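Alcohol dehydrogenase superfamily protein (Novosphingobium aromaticivorans, PDB 3GAZ) probably acts as an NADP-dependent oxidoreductase of the medium-chain, alcohol dehydrogenase-like superfamily, although its substrate is not established. Local coordinates at residues 131-143 with 162-174. Residues are numbered along the deposited sequence; the frame is centred on the assembly and turned at random.
Sequences LPLVFITAWEGLV and GVGHVAIQIALAR
I170 enters a hole on helix 132-143 formed by A138, F135, L142 and W139, burying 95 Å² of its surface. Its CG1 branch, anti to the carbonyl carbon (chi1 -72°) and extended beyond that, carries CD1 over one face of the F135 ring. I170 CD1 is displaced toward the rim of that face, 3.5 Å from F135 CE1, a CH-pi contact. The same CD1 meets the W139 indole at its edge, so the two aromatic side chains present different aspects to one methyl. A reciprocal knob is A138, whose CB sits among V163, V166, A167 and I170, 3.7 Å from V166 CG2. A138 CB also meets A167 CB at 3.9 Å; small residues at this point are consistent with the 8.2 Å approach of the helix axes, which cross at -57°. Helix 162-173 follows strand 153-157 of the parallel, Rossmann-type sheet, and G164 belongs to a GxGxxG pattern consistent with dinucleotide binding; a different side of helix 162-173, through I168, packs on strand 177-182. V134 fits against G162 and V166, with its CB 3.4 Å from G162 O, while V134 O receives V166 CG2 at 3.4 Å. L142 likewise directs CD1 at backbone, 3.3 Å from A167 O. Toward the C-terminal ends, V143 CG2 lies over one face of the R174 guanidinium, offset toward its rim and 3.7 Å above the plane, and also lies over the W139 ring. R174 NE is buried there without a polar partner in the model.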
loop_
_atom_site.group_PDB
_atom_site.type_symbol
_atom_site.label_atom_id
_atom_site.label_comp_id
_atom_site.label_asym_id
_atom_site.label_seq_id
_atom_site.Cartn_x
_atom_site.Cartn_y
_atom_site.Cartn_z
ATOM N N LEU A 131 -22.451 -2.324 -2.874
ATOM C CA LEU A 131 -22.513 -3.750 -2.560
ATOM C C LEU A 131 -21.202 -4.515 -2.284
ATOM O O LEU A 131 -21.115 -5.274 -1.320
ATOM C CB LEU A 131 -23.276 -4.451 -3.692
ATOM C CG LEU A 131 -24.137 -5.690 -3.434
ATOM C CD1 LEU A 131 -25.095 -5.457 -2.272
ATOM C CD2 LEU A 131 -24.922 -6.000 -4.714
ATOM N N PRO A 132 -20.164 -4.317 -3.115
ATOM C CA PRO A 132 -18.877 -5.016 -2.951
ATOM C C PRO A 132 -18.327 -5.321 -1.548
ATOM O O PRO A 132 -18.378 -6.463 -1.104
ATOM C CB PRO A 132 -17.921 -4.170 -3.785
ATOM C CG PRO A 132 -18.801 -3.735 -4.925
ATOM C CD PRO A 132 -20.072 -3.307 -4.185
ATOM N N LEU A 133 -17.805 -4.318 -0.851
ATOM C CA LEU A 133 -17.229 -4.556 0.477
ATOM C C LEU A 133 -18.133 -5.270 1.469
ATOM O O LEU A 133 -17.748 -6.303 2.026
ATOM C CB LEU A 133 -16.744 -3.250 1.118
ATOM C CG LEU A 133 -16.226 -3.410 2.559
ATOM C CD1 LEU A 133 -15.059 -4.403 2.593
ATOM C CD2 LEU A 133 -15.788 -2.056 3.102
ATOM N N VAL A 134 -19.325 -4.733 1.701
ATOM C CA VAL A 134 -20.218 -5.360 2.661
ATOM C C VAL A 134 -20.658 -6.761 2.254
ATOM O O VAL A 134 -20.806 -7.623 3.114
ATOM C CB VAL A 134 -21.467 -4.474 2.974
ATOM C CG1 VAL A 134 -21.012 -3.137 3.556
ATOM C CG2 VAL A 134 -22.316 -4.272 1.731
ATOM N N PHE A 135 -20.856 -7.003 0.959
ATOM C CA PHE A 135 -21.256 -8.340 0.518
ATOM C C PHE A 135 -20.123 -9.326 0.792
ATOM O O PHE A 135 -20.332 -10.407 1.349
ATOM C CB PHE A 135 -21.571 -8.376 -0.982
ATOM C CG PHE A 135 -22.038 -9.730 -1.459
ATOM C CD1 PHE A 135 -23.389 -10.072 -1.412
ATOM C CD2 PHE A 135 -21.116 -10.691 -1.877
ATOM C CE1 PHE A 135 -23.819 -11.356 -1.767
ATOM C CE2 PHE A 135 -21.533 -11.984 -2.235
ATOM C CZ PHE A 135 -22.890 -12.316 -2.178
ATOM N N ILE A 136 -18.920 -8.947 0.377
ATOM C CA ILE A 136 -17.743 -9.780 0.576
ATOM C C ILE A 136 -17.518 -10.025 2.070
ATOM O O ILE A 136 -17.176 -11.133 2.481
ATOM C CB ILE A 136 -16.493 -9.112 -0.043
ATOM C CG1 ILE A 136 -16.595 -9.161 -1.570
ATOM C CG2 ILE A 136 -15.225 -9.804 0.437
ATOM C CD1 ILE A 136 -15.505 -8.390 -2.285
ATOM N N THR A 137 -17.722 -8.992 2.880
ATOM C CA THR A 137 -17.536 -9.122 4.317
ATOM C C THR A 137 -18.545 -10.131 4.864
ATOM O O THR A 137 -18.184 -11.047 5.607
ATOM C CB THR A 137 -17.712 -7.758 5.020
ATOM O OG1 THR A 137 -16.703 -6.850 4.551
ATOM C CG2 THR A 137 -17.589 -7.910 6.527
ATOM N N ALA A 138 -19.806 -9.972 4.473
ATOM C CA ALA A 138 -20.869 -10.872 4.914
ATOM C C ALA A 138 -20.614 -12.305 4.456
ATOM O O ALA A 138 -20.830 -13.261 5.209
ATOM C CB ALA A 138 -22.209 -10.393 4.373
ATOM N N TRP A 139 -20.153 -12.447 3.219
ATOM C CA TRP A 139 -19.888 -13.762 2.642
ATOM C C TRP A 139 -18.718 -14.497 3.297
ATOM O O TRP A 139 -18.798 -15.704 3.549
ATOM C CB TRP A 139 -19.628 -13.624 1.141
ATOM C CG TRP A 139 -19.480 -14.934 0.428
ATOM C CD1 TRP A 139 -18.356 -15.706 0.339
ATOM C CD2 TRP A 139 -20.507 -15.636 -0.283
ATOM N NE1 TRP A 139 -18.620 -16.847 -0.388
ATOM C CE2 TRP A 139 -19.932 -16.827 -0.782
ATOM C CE3 TRP A 139 -21.858 -15.370 -0.549
ATOM C CZ2 TRP A 139 -20.665 -17.757 -1.532
ATOM C CZ3 TRP A 139 -22.588 -16.297 -1.297
ATOM C CH2 TRP A 139 -21.986 -17.474 -1.779
ATOM N N GLU A 140 -17.631 -13.784 3.573
ATOM C CA GLU A 140 -16.482 -14.435 4.186
ATOM C C GLU A 140 -16.845 -15.001 5.549
ATOM O O GLU A 140 -16.333 -16.043 5.947
ATOM C CB GLU A 140 -15.307 -13.464 4.330
ATOM C CG GLU A 140 -14.846 -12.866 3.011
ATOM C CD GLU A 140 -13.423 -12.346 3.067
ATOM O OE1 GLU A 140 -13.044 -11.725 4.088
ATOM O OE2 GLU A 140 -12.685 -12.551 2.077
ATOM N N GLY A 141 -17.738 -14.316 6.257
ATOM C CA GLY A 141 -18.134 -14.779 7.572
ATOM C C GLY A 141 -19.136 -15.913 7.540
ATOM O O GLY A 141 -18.950 -16.945 8.194
ATOM N N LEU A 142 -20.196 -15.726 6.763
ATOM C CA LEU A 142 -21.265 -16.712 6.654
ATOM C C LEU A 142 -20.925 -17.974 5.874
ATOM O O LEU A 142 -21.376 -19.062 6.231
ATOM C CB LEU A 142 -22.501 -16.077 6.016
ATOM C CG LEU A 142 -23.198 -14.939 6.760
ATOM C CD1 LEU A 142 -24.269 -14.332 5.855
ATOM C CD2 LEU A 142 -23.803 -15.462 8.054
ATOM N N VAL A 143 -20.149 -17.832 4.805
ATOM C CA VAL A 143 -19.814 -18.982 3.975
ATOM C C VAL A 143 -18.396 -19.510 4.169
ATOM O O VAL A 143 -18.215 -20.655 4.584
ATOM C CB VAL A 143 -20.047 -18.655 2.483
ATOM C CG1 VAL A 143 -19.770 -19.884 1.622
ATOM C CG2 VAL A 143 -21.481 -18.174 2.282
ATOM N N GLY A 162 -24.679 -1.893 7.134
ATOM C CA GLY A 162 -24.024 -2.274 5.891
ATOM C C GLY A 162 -23.834 -3.767 5.678
ATOM O O GLY A 162 -24.373 -4.344 4.731
ATOM N N VAL A 163 -23.052 -4.396 6.547
ATOM C CA VAL A 163 -22.805 -5.834 6.446
ATOM C C VAL A 163 -24.065 -6.606 6.835
ATOM O O VAL A 163 -24.408 -7.621 6.230
ATOM C CB VAL A 163 -21.657 -6.265 7.393
ATOM C CG1 VAL A 163 -21.367 -7.754 7.239
ATOM C CG2 VAL A 163 -20.414 -5.451 7.095
ATOM N N GLY A 164 -24.750 -6.105 7.852
ATOM C CA GLY A 164 -25.948 -6.763 8.340
ATOM C C GLY A 164 -27.048 -7.059 7.336
ATOM O O GLY A 164 -27.493 -8.203 7.224
ATOM N N HIS A 165 -27.491 -6.047 6.596
ATOM C CA HIS A 165 -28.577 -6.267 5.648
ATOM C C HIS A 165 -28.225 -7.239 4.530
ATOM O O HIS A 165 -29.090 -7.958 4.040
ATOM C CB HIS A 165 -29.100 -4.931 5.079
ATOM C CG HIS A 165 -28.276 -4.354 3.964
ATOM N ND1 HIS A 165 -27.053 -3.755 4.170
ATOM C CD2 HIS A 165 -28.537 -4.236 2.639
ATOM C CE1 HIS A 165 -26.596 -3.287 3.019
ATOM N NE2 HIS A 165 -27.476 -3.566 2.077
ATOM N N VAL A 166 -26.958 -7.284 4.133
ATOM C CA VAL A 166 -26.572 -8.213 3.084
ATOM C C VAL A 166 -26.363 -9.608 3.679
ATOM O O VAL A 166 -26.616 -10.614 3.015
ATOM C CB VAL A 166 -25.297 -7.740 2.331
ATOM C CG1 VAL A 166 -25.625 -6.503 1.503
ATOM C CG2 VAL A 166 -24.179 -7.435 3.313
ATOM N N ALA A 167 -25.918 -9.661 4.932
ATOM C CA ALA A 167 -25.714 -10.940 5.607
ATOM C C ALA A 167 -27.072 -11.635 5.752
ATOM O O ALA A 167 -27.184 -12.845 5.580
ATOM C CB ALA A 167 -25.086 -10.715 6.978
ATOM N N ILE A 168 -28.104 -10.857 6.070
ATOM C CA ILE A 168 -29.456 -11.400 6.214
ATOM C C ILE A 168 -29.910 -12.065 4.918
ATOM O O ILE A 168 -30.413 -13.187 4.922
ATOM C CB ILE A 168 -30.487 -10.292 6.540
ATOM C CG1 ILE A 168 -30.321 -9.820 7.986
ATOM C CG2 ILE A 168 -31.904 -10.808 6.276
ATOM C CD1 ILE A 168 -31.233 -8.670 8.354
ATOM N N GLN A 169 -29.729 -11.357 3.807
ATOM C CA GLN A 169 -30.157 -11.856 2.510
ATOM C C GLN A 169 -29.363 -13.059 2.020
ATOM O O GLN A 169 -29.917 -13.939 1.362
ATOM C CB GLN A 169 -30.121 -10.715 1.487
ATOM C CG GLN A 169 -31.049 -9.561 1.876
ATOM C CD GLN A 169 -30.993 -8.392 0.912
ATOM O OE1 GLN A 169 -31.472 -8.479 -0.215
ATOM N NE2 GLN A 169 -30.393 -7.289 1.352
ATOM N N ILE A 170 -28.070 -13.099 2.333
ATOM C CA ILE A 170 -27.242 -14.233 1.926
ATOM C C ILE A 170 -27.715 -15.465 2.698
ATOM O O ILE A 170 -27.962 -16.519 2.111
ATOM C CB ILE A 170 -25.737 -13.991 2.234
ATOM C CG1 ILE A 170 -25.167 -12.951 1.266
ATOM C CG2 ILE A 170 -24.952 -15.301 2.119
ATOM C CD1 ILE A 170 -23.722 -12.587 1.537
ATOM N N ALA A 171 -27.851 -15.314 4.012
ATOM C CA ALA A 171 -28.288 -16.408 4.875
ATOM C C ALA A 171 -29.644 -16.964 4.439
ATOM O O ALA A 171 -29.823 -18.174 4.361
ATOM C CB ALA A 171 -28.358 -15.931 6.325
ATOM N N LEU A 172 -30.595 -16.079 4.162
ATOM C CA LEU A 172 -31.925 -16.507 3.734
ATOM C C LEU A 172 -31.851 -17.291 2.432
ATOM O O LEU A 172 -32.466 -18.350 2.299
ATOM C CB LEU A 172 -32.847 -15.293 3.562
ATOM C CG LEU A 172 -33.339 -14.660 4.865
ATOM C CD1 LEU A 172 -33.963 -13.299 4.592
ATOM C CD2 LEU A 172 -34.347 -15.605 5.531
ATOM N N ALA A 173 -31.090 -16.772 1.475
ATOM C CA ALA A 173 -30.939 -17.431 0.187
ATOM C C ALA A 173 -30.351 -18.831 0.340
ATOM O O ALA A 173 -30.672 -19.731 -0.431
ATOM C CB ALA A 173 -30.055 -16.592 -0.726
ATOM N N ARG A 174 -29.499 -19.019 1.343
ATOM C CA ARG A 174 -28.876 -20.319 1.554
ATOM C C ARG A 174 -29.704 -21.281 2.407
ATOM O O ARG A 174 -29.205 -22.318 2.848
ATOM C CB ARG A 174 -27.477 -20.136 2.144
ATOM C CG ARG A 174 -26.567 -19.323 1.230
ATOM C CD ARG A 174 -25.167 -19.174 1.792
ATOM N NE ARG A 174 -24.362 -20.383 1.638
ATOM C CZ ARG A 174 -23.861 -20.815 0.484
ATOM N NH1 ARG A 174 -24.081 -20.140 -0.637
ATOM N NH2 ARG A 174 -23.127 -21.919 0.452
#